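PDB 4Y2W: alanine racemase 1 from Caldanaerobacter subterraneus subsp. tengcongensis MB4, which belongs to the alanine racemase family, pairing an N-terminal TIM-barrel domain with a C-terminal domain rich in beta strands, and forms an assembly of two chains. Local coordinates for residues D108-Y111 / A112-E116; Y88-P91 / T92-R95. The protein carries 1 engineered substitution. All coordinates share one frame; numbering follows the deposited sequence.

Contact 1: D108-Y111 / A112-E116; sequences DIKY and AKELE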
ATOM      1  N   ASP A 108      17.859  -9.046 -24.706  1.00 50.72           N
ATOM      2  CA  ASP A 108      17.700 -10.059 -25.749  0.99 51.91           C
ATOM      3  C   ASP A 108      17.419  -9.380 -27.091  1.00 53.38           C
ATOM      4  O   ASP A 108      16.806  -8.307 -27.138  1.00 54.25           O
ATOM      5  CB  ASP A 108      16.616 -11.088 -25.398  0.92 51.97           C
ATOM      6  CG  ASP A 108      15.216 -10.521 -25.469  0.78 52.86           C
ATOM      7  OD1 ASP A 108      14.938  -9.530 -24.763  0.60 53.50           O
ATOM      8  OD2 ASP A 108      14.396 -11.071 -26.236  1.00 53.32           O
ATOM      9  N   ILE A 109      17.884 -10.007 -28.170  1.00 53.64           N
ATOM     10  CA  ILE A 109      17.867  -9.402 -29.506  1.00 53.43           C
ATOM     11  C   ILE A 109      16.459  -9.262 -30.091  1.00 53.84           C
ATOM     12  O   ILE A 109      16.171  -8.288 -30.785  1.00 52.21           O
ATOM     13  CB  ILE A 109      18.776 -10.187 -30.495  1.00 54.04           C
ATOM     14  CG1 ILE A 109      19.049  -9.370 -31.767  1.00 54.51           C
ATOM     15  CG2 ILE A 109      18.179 -11.546 -30.857  1.00 53.18           C
ATOM     16  CD1 ILE A 109      19.771  -8.062 -31.520  1.00 55.21           C
ATOM     17  N   LYS A 110      15.588 -10.228 -29.814  1.00 55.20           N
ATOM     18  CA  LYS A 110      14.236 -10.207 -30.365  1.00 55.97           C
ATOM     19  C   LYS A 110      13.480  -8.974 -29.888  1.00 53.98           C
ATOM     20  O   LYS A 110      12.748  -8.354 -30.657  1.00 54.35           O
ATOM     21  CB  LYS A 110      13.471 -11.471 -29.974  1.00 58.33           C
ATOM     22  CG  LYS A 110      12.154 -11.641 -30.713  1.00 61.12           C
ATOM     23  CD  LYS A 110      11.309 -12.748 -30.106  1.00 63.36           C
ATOM     24  CE  LYS A 110       9.979 -12.882 -30.829  1.00 64.68           C
ATOM     25  NZ  LYS A 110       9.014 -13.718 -30.062  1.00 66.27           N
ATOM     26  N   TYR A 111      13.671  -8.627 -28.617  1.00 52.46           N
ATOM     27  CA  TYR A 111      13.045  -7.449 -28.019  1.00 51.71           C
ATOM     28  C   TYR A 111      13.616  -6.158 -28.612  1.00 50.23           C
ATOM     29  O   TYR A 111      12.872  -5.228 -28.918  1.00 50.17           O
ATOM     30  CB  TYR A 111      13.224  -7.483 -26.493  1.00 51.75           C
ATOM     31  CG  TYR A 111      12.518  -6.372 -25.734  1.00 51.02           C
ATOM     32  CD1 TYR A 111      11.138  -6.204 -25.822  1.00 50.85           C
ATOM     33  CD2 TYR A 111      13.232  -5.496 -24.921  1.00 50.22           C
ATOM     34  CE1 TYR A 111      10.493  -5.192 -25.128  1.00 50.21           C
ATOM     35  CE2 TYR A 111      12.596  -4.485 -24.223  1.00 49.90           C
ATOM     36  CZ  TYR A 111      11.228  -4.337 -24.329  1.00 49.97           C
ATOM     37  OH  TYR A 111      10.600  -3.328 -23.635  1.00 48.40           O
ATOM     38  N   ALA A 112      14.934  -6.117 -28.785  1.00 50.21           N
ATOM     39  CA  ALA A 112      15.603  -4.969 -29.400  1.00 50.47           C
ATOM     40  C   ALA A 112      15.076  -4.684 -30.806  1.00 51.04           C
ATOM     41  O   ALA A 112      14.877  -3.527 -31.168  1.00 50.03           O
ATOM     42  CB  ALA A 112      17.105  -5.199 -29.444  1.00 50.67           C
ATOM     43  N   LYS A 113      14.861  -5.740 -31.587  1.00 54.01           N
ATOM     44  CA  LYS A 113      14.289  -5.621 -32.934  1.00 56.76           C
ATOM     45  C   LYS A 113      12.887  -5.021 -32.899  1.00 56.34           C
ATOM     46  O   LYS A 113      12.579  -4.110 -33.668  1.00 55.74           O
ATOM     47  CB  LYS A 113      14.228  -6.988 -33.627  1.00 59.52           C
ATOM     48  CG  LYS A 113      15.573  -7.549 -34.069  1.00 62.03           C
ATOM     49  CD  LYS A 113      15.394  -8.886 -34.778  1.00 64.92           C
ATOM     50  CE  LYS A 113      16.723  -9.574 -35.060  1.00 66.84           C
ATOM     51  NZ  LYS A 113      17.622  -8.757 -35.924  1.00 67.66           N
ATOM     52  N   GLU A 114      12.045  -5.550 -32.012  1.00 57.12           N
ATOM     53  CA  GLU A 114      10.674  -5.057 -31.835  1.00 56.87           C
ATOM     54  C   GLU A 114      10.650  -3.592 -31.408  1.00 54.98           C
ATOM     55  O   GLU A 114       9.773  -2.833 -31.826  1.00 55.55           O
ATOM     56  CB  GLU A 114       9.919  -5.909 -30.805  1.00 58.30           C
ATOM     57  CG  GLU A 114       9.579  -7.315 -31.284  1.00 59.37           C
ATOM     58  CD  GLU A 114       9.091  -8.224 -30.165  1.00 60.90           C
ATOM     59  OE1 GLU A 114       9.163  -9.461 -30.330  1.00 61.36           O
ATOM     60  OE2 GLU A 114       8.640  -7.712 -29.118  1.00 61.87           O
ATOM     61  N   LEU A 115      11.609  -3.196 -30.577  1.00 53.38           N
ATOM     62  CA  LEU A 115      11.741  -1.795 -30.191  1.00 53.39           C
ATOM     63  C   LEU A 115      12.191  -0.947 -31.379  1.00 54.24           C
ATOM     64  O   LEU A 115      11.623   0.115 -31.630  1.00 54.27           O
ATOM     65  CB  LEU A 115      12.716  -1.636 -29.017  1.00 52.53           C
ATOM     66  CG  LEU A 115      12.956  -0.209 -28.495  1.00 52.10           C
ATOM     67  CD1 LEU A 115      11.652   0.521 -28.195  1.00 51.55           C
ATOM     68  CD2 LEU A 115      13.842  -0.241 -27.259  1.00 51.58           C
ATOM     69  N   GLU A 116      13.205  -1.424 -32.105  1.00 55.82           N
ATOM     70  CA  GLU A 116      13.732  -0.714 -33.279  1.00 55.88           C
ATOM     71  C   GLU A 116      12.620  -0.451 -34.288  1.00 54.94           C
ATOM     72  O   GLU A 116      12.494   0.659 -34.800  1.00 54.08           O
ATOM     73  CB  GLU A 116      14.862  -1.511 -33.952  1.00 57.16           C
ATOM     74  CG  GLU A 116      15.690  -0.692 -34.942  1.00 58.27           C
ATOM     75  CD  GLU A 116      16.482  -1.526 -35.940  1.00 58.22           C
ATOM     76  OE1 GLU A 116      16.222  -2.739 -36.081  1.00 58.11           O
ATOM     77  OE2 GLU A 116      17.374  -0.954 -36.604  1.00 59.32           O
TER
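The first turns of helix 109-121, which follows barrel strand 103-106 in a beta-alpha-beta unit of the TIM barrel, are knit together where I109 meets K113, K110 meets E114 and Y111 meets L115. Three i to i+4 backbone bonds give the evidence for a regular helix: K113 N to I109 O, E114 N to K110 O and L115 N to Y111 O, with lengths from 2.9 to 3.2 Å. D108 is the N-cap. Its OD2 takes a weak capping bond from Y111 N, and its carbonyl oxygen takes another weak bond, from A112 N.

On the outer side, K110 stretches its aliphatic chain past the carboxylate of E114, with K110 CE 3.6 Å from E114 OE1. The charged end of K110 stays farther off, NZ lying 4.3 Å from E114 OE1, so the pair falls short of a salt bridge. K113 CG comes within 3.4 Å of I109 O and its CE crosses I109 CG1; the chain then bends at chi4 (-60°), and its NZ forms a salt bridge with E153 of helix 144-155. With CG anti to the backbone N (chi1 -175°), the Y111 ring is carried to where it packs on L94 and V106. E114 OE2 lies at the edge of that ring, near its plane, and the Y111 hydroxyl probably hydrogen-bonds to T89 O.

Backbone bonding therefore carries the turn itself, while the K110-E114 attraction, at this separation, is probably modest and the polar ends of Y111 and K113 tie the helix to its neighbours.

Contact 2: Y88-P91 / T92-R95; sequences YTPP and TQLR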
ATOM      1  N   TYR A  88      10.505  -4.655 -17.721  1.00 46.80           N
ATOM      2  CA  TYR A  88      10.089  -5.007 -19.067  1.00 47.49           C
ATOM      3  C   TYR A  88       8.896  -4.150 -19.467  1.00 47.77           C
ATOM      4  O   TYR A  88       7.891  -4.126 -18.760  1.00 49.08           O
ATOM      5  CB  TYR A  88       9.700  -6.485 -19.089  1.00 48.13           C
ATOM      6  CG  TYR A  88       9.331  -7.047 -20.441  1.00 49.05           C
ATOM      7  CD1 TYR A  88      10.266  -7.110 -21.465  1.00 50.83           C
ATOM      8  CD2 TYR A  88       8.057  -7.554 -20.684  1.00 49.64           C
ATOM      9  CE1 TYR A  88       9.939  -7.639 -22.704  1.00 52.45           C
ATOM     10  CE2 TYR A  88       7.720  -8.090 -21.918  1.00 50.91           C
ATOM     11  CZ  TYR A  88       8.665  -8.129 -22.926  1.00 51.72           C
ATOM     12  OH  TYR A  88       8.350  -8.657 -24.159  1.00 51.74           O
ATOM     13  N   THR A  89       9.021  -3.437 -20.584  1.00 46.93           N
ATOM     14  CA  THR A  89       7.897  -2.732 -21.195  1.00 46.58           C
ATOM     15  C   THR A  89       7.332  -3.635 -22.294  1.00 47.52           C
ATOM     16  O   THR A  89       7.983  -3.820 -23.324  1.00 48.40           O
ATOM     17  CB  THR A  89       8.337  -1.385 -21.805  1.00 45.69           C
ATOM     18  OG1 THR A  89       8.787  -0.507 -20.766  1.00 44.21           O
ATOM     19  CG2 THR A  89       7.187  -0.725 -22.568  1.00 44.90           C
ATOM     20  N   PRO A  90       6.126  -4.204 -22.083  1.00 48.03           N
ATOM     21  CA  PRO A  90       5.558  -5.162 -23.044  1.00 47.95           C
ATOM     22  C   PRO A  90       5.484  -4.632 -24.479  1.00 48.05           C
ATOM     23  O   PRO A  90       5.366  -3.422 -24.671  1.00 48.13           O
ATOM     24  CB  PRO A  90       4.144  -5.403 -22.509  1.00 48.41           C
ATOM     25  CG  PRO A  90       4.217  -5.079 -21.061  1.00 48.68           C
ATOM     26  CD  PRO A  90       5.226  -3.980 -20.935  1.00 48.23           C
ATOM     27  N   PRO A  91       5.548  -5.531 -25.482  1.00 49.17           N
ATOM     28  CA  PRO A  91       5.440  -5.160 -26.903  1.00 50.11           C
ATOM     29  C   PRO A  91       4.225  -4.290 -27.237  1.00 49.77           C
ATOM     30  O   PRO A  91       4.310  -3.407 -28.090  1.00 49.66           O
ATOM     31  CB  PRO A  91       5.333  -6.514 -27.610  1.00 50.44           C
ATOM     32  CG  PRO A  91       6.074  -7.448 -26.722  1.00 50.33           C
ATOM     33  CD  PRO A  91       5.813  -6.972 -25.320  1.00 50.00           C
ATOM     34  N   THR A  92       3.115  -4.544 -26.555  1.00 50.58           N
ATOM     35  CA  THR A  92       1.880  -3.789 -26.742  1.00 51.34           C
ATOM     36  C   THR A  92       1.967  -2.320 -26.292  1.00 51.91           C
ATOM     37  O   THR A  92       1.175  -1.491 -26.741  1.00 52.17           O
ATOM     38  CB  THR A  92       0.722  -4.463 -25.981  1.00 51.93           C
ATOM     39  OG1 THR A  92       1.109  -4.673 -24.615  1.00 52.77           O
ATOM     40  CG2 THR A  92       0.362  -5.805 -26.619  1.00 50.99           C
ATOM     41  N   GLN A  93       2.915  -2.001 -25.411  1.00 51.96           N
ATOM     42  CA  GLN A  93       3.068  -0.639 -24.887  1.00 52.98           C
ATOM     43  C   GLN A  93       4.310   0.083 -25.419  1.00 53.15           C
ATOM     44  O   GLN A  93       4.740   1.086 -24.840  1.00 51.30           O
ATOM     45  CB  GLN A  93       3.129  -0.679 -23.357  1.00 53.92           C
ATOM     46  CG  GLN A  93       1.938  -1.354 -22.696  1.00 55.24           C
ATOM     47  CD  GLN A  93       2.115  -1.520 -21.198  1.00 56.25           C
ATOM     48  OE1 GLN A  93       2.675  -0.650 -20.523  1.00 56.86           O
ATOM     49  NE2 GLN A  93       1.633  -2.641 -20.667  1.00 56.33           N
ATOM     50  N   LEU A  94       4.878  -0.407 -26.519  1.00 53.96           N
ATOM     51  CA  LEU A  94       6.141   0.132 -27.025  1.00 54.59           C
ATOM     52  C   LEU A  94       5.991   1.506 -27.661  1.00 55.13           C
ATOM     53  O   LEU A  94       6.951   2.272 -27.706  1.00 54.72           O
ATOM     54  CB  LEU A  94       6.781  -0.827 -28.031  1.00 55.73           C
ATOM     55  CG  LEU A  94       7.448  -2.075 -27.448  1.00 56.16           C
ATOM     56  CD1 LEU A  94       7.929  -2.985 -28.571  1.00 56.36           C
ATOM     57  CD2 LEU A  94       8.602  -1.706 -26.527  1.00 56.13           C
ATOM     58  N   ARG A  95       4.796   1.817 -28.156  1.00 56.11           N
ATOM     59  CA  ARG A  95       4.552   3.106 -28.800  1.00 58.17           C
ATOM     60  C   ARG A  95       4.833   4.268 -27.849  1.00 56.59           C
ATOM     61  O   ARG A  95       5.384   5.292 -28.250  1.00 53.87           O
ATOM     62  CB  ARG A  95       3.111   3.185 -29.322  1.00 61.26           C
ATOM     63  CG  ARG A  95       2.858   4.350 -30.270  1.00 64.52           C
ATOM     64  CD  ARG A  95       1.489   4.266 -30.932  1.00 67.62           C
ATOM     65  NE  ARG A  95       0.405   4.632 -30.019  1.00 71.01           N
ATOM     66  CZ  ARG A  95       0.069   5.882 -29.689  1.00 73.06           C
ATOM     67  NH1 ARG A  95       0.731   6.925 -30.186  1.00 72.93           N
ATOM     68  NH2 ARG A  95      -0.939   6.092 -28.845  1.00 73.40           N
TER
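This is a local turn leading from the loop after barrel strand 83-85 into helix 94-99, where P90 and P91 fold against Q93 and L94. Its main backbone tie is Q93 N to P90 O, 2.9 Å long. The donor stands above the carbonyl plane, 52° out of it, and so not on a lone pair. A longer, weak bond follows from L94 N to P91 O at 3.4 Å.

The Q93 side chain runs extended beyond CG and crosses the P90 ring, bringing NE2 to 3.6 Å from P90 CG. T92 OG1 sits between its own N and carbonyl carbon (chi1 52°), 3.8 Å from P90 CB. On another flank L94 brings CG to 3.5 Å from P91 O, and T89 CG2 approaches Q93 O at 3.8 Å. T89 OG1 is bonded to Q104 and T68.

Neither proline can donate a backbone N-H, and the two backbone bonds of the turn both end on proline carbonyl oxygens, one of them weakly. T92 OG1 and Q93 NE2 both bond to D4 O of the second subunit, which places this turn at the subunit interface.

Contact 1 lies within helix 109-121 and contact 2 in the loop and turn leading into helix 94-99, both in the TIM barrel, with centres about 11 Å apart. They touch directly: Y111 OH and T89 O, 2.7 Å apart, form the polar joint between them, the Y111 and Y88 rings meet with planes about 40° apart, and E114 OE2 packs on P91 CG at 3.5 Å. Contact 2 is the more buried, turning on prolines and uncharged polar groups, and it meets the second subunit. Contact 1 is partly buried, carries its lysines on an exposed side, and is touched by no other chain. The i to i+4 bonds of contact 1 contrast with the i to i+3 bonds of contact 2, one of them weak.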